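Local coordinates for type II secretion system protein L (Pseudomonas aeruginosa, PDB 6GHU), which helps assemble the inner-membrane platform of the type II secretion system, linking the cytoplasmic energy-providing protein to the rest of the machinery, at residues A[28-31]-A[32-36]. Sequence-based numbering, arbitrary orientation.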
loop_
_atom_site.group_PDB
_atom_site.type_symbol
_atom_site.label_atom_id
_atom_site.label_comp_id
_atom_site.label_asym_id
_atom_site.label_seq_id
_atom_site.Cartn_x
_atom_site.Cartn_y
_atom_site.Cartn_z
ATOM N N ALA A 28 3.486 -4.400 10.259
ATOM C CA ALA A 28 2.670 -4.426 11.469
ATOM C C ALA A 28 3.516 -4.137 12.700
ATOM O O ALA A 28 3.062 -3.465 13.633
ATOM C CB ALA A 28 1.968 -5.777 11.598
ATOM N N ALA A 29 4.756 -4.627 12.715
ATOM C CA ALA A 29 5.652 -4.324 13.825
ATOM C C ALA A 29 5.850 -2.821 13.973
ATOM O O ALA A 29 5.831 -2.292 15.089
ATOM C CB ALA A 29 6.992 -5.027 13.618
ATOM N N ARG A 30 6.028 -2.114 12.857
ATOM C CA ARG A 30 6.249 -0.675 12.925
ATOM C C ARG A 30 4.951 0.077 13.202
ATOM O O ARG A 30 4.952 1.065 13.944
ATOM C CB ARG A 30 6.888 -0.183 11.626
ATOM C CG ARG A 30 7.724 1.083 11.778
ATOM C CD ARG A 30 8.402 1.435 10.465
ATOM N NE ARG A 30 7.419 1.659 9.412
ATOM C CZ ARG A 30 7.653 1.512 8.112
ATOM N NH1 ARG A 30 8.852 1.131 7.683
ATOM N NH2 ARG A 30 6.677 1.739 7.238
ATOM N N GLY A 31 3.843 -0.364 12.613
ATOM C CA GLY A 31 2.545 0.204 12.924
ATOM C C GLY A 31 2.141 1.425 12.128
ATOM O O GLY A 31 1.212 2.130 12.538
ATOM N N ASP A 32 2.799 1.707 11.008
ATOM C CA ASP A 32 2.401 2.818 10.157
ATOM C C ASP A 32 2.836 2.516 8.731
ATOM O O ASP A 32 3.449 1.484 8.452
ATOM C CB ASP A 32 2.992 4.143 10.653
ATOM C CG ASP A 32 4.496 4.084 10.838
ATOM O OD1 ASP A 32 4.980 4.460 11.926
ATOM O OD2 ASP A 32 5.194 3.650 9.897
ATOM N N VAL A 33 2.517 3.435 7.824
ATOM C CA VAL A 33 2.800 3.280 6.402
ATOM C C VAL A 33 3.775 4.379 5.999
ATOM O O VAL A 33 3.492 5.567 6.203
ATOM C CB VAL A 33 1.514 3.344 5.559
ATOM C CG1 VAL A 33 1.823 3.130 4.080
ATOM C CG2 VAL A 33 0.500 2.312 6.052
ATOM N N ALA A 34 4.912 3.988 5.425
ATOM C CA ALA A 34 5.934 4.928 4.979
ATOM C C ALA A 34 5.975 4.979 3.457
ATOM O O ALA A 34 5.931 3.941 2.788
ATOM C CB ALA A 34 7.317 4.549 5.510
ATOM N N LEU A 35 6.078 6.193 2.920
ATOM C CA LEU A 35 6.026 6.446 1.487
ATOM C C LEU A 35 7.176 7.357 1.086
ATOM O O LEU A 35 7.358 8.427 1.677
ATOM C CB LEU A 35 4.699 7.106 1.077
ATOM C CG LEU A 35 3.394 6.321 1.198
ATOM C CD1 LEU A 35 2.852 6.373 2.615
ATOM C CD2 LEU A 35 2.367 6.863 0.209
ATOM N N GLN A 36 7.940 6.936 0.081
ATOM C CA GLN A 36 8.914 7.797 -0.581
ATOM C C GLN A 36 8.244 8.416 -1.801
ATOM O O GLN A 36 7.872 7.699 -2.736
ATOM C CB GLN A 36 10.150 7.005 -1.000
ATOM C CG GLN A 36 10.943 6.417 0.150
ATOM C CD GLN A 36 11.769 7.447 0.873
ATOM O OE1 GLN A 36 11.873 8.598 0.439
ATOM N NE2 GLN A 36 12.375 7.040 1.982
#
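Arg30 and Asp32, two residues apart round a turn, form a salt bridge in which NE of Arg30 gives its N-H to OD2 of Asp32 over 3.0 Å. The bond is bent, 144° at the hydrogen. It reaches OD2 on the syn side but lies out of the carboxylate plane, with the guanidinium and carboxylate planes 21° apart. CG of Arg30 stands anti to the backbone N (chi1 -154°) and the chain bends at chi3, which brings the guanidinium alongside the start of strand 32-39. A second, weak hydrogen bond of 3.5 Å runs from NH2 of Arg30 to the backbone O of Asp32. The strongest polar partner of Arg30 lies elsewhere: NH1 forms a salt bridge with OD1 of Asp25, tying the turn to strand 20-27. Arginine suits a place where one group serves two acids, and the short aspartate keeps its carboxylate near NE.

This turn joins two neighbouring antiparallel strands of the four-stranded sheet in the ferredoxin fold of the periplasmic domain. Residues 28-30 have helical backbone angles, and Gly31 then takes positive phi, where a side chain would jam against the carbonyl O of Arg30; glycine suits the place for that reason.

Van der Waals contact is slight. The methyl of Ala34 lies oblique to the guanidinium, its CB 3.4 Å from NH2 of Arg30, a close approach consistent with so small a side chain.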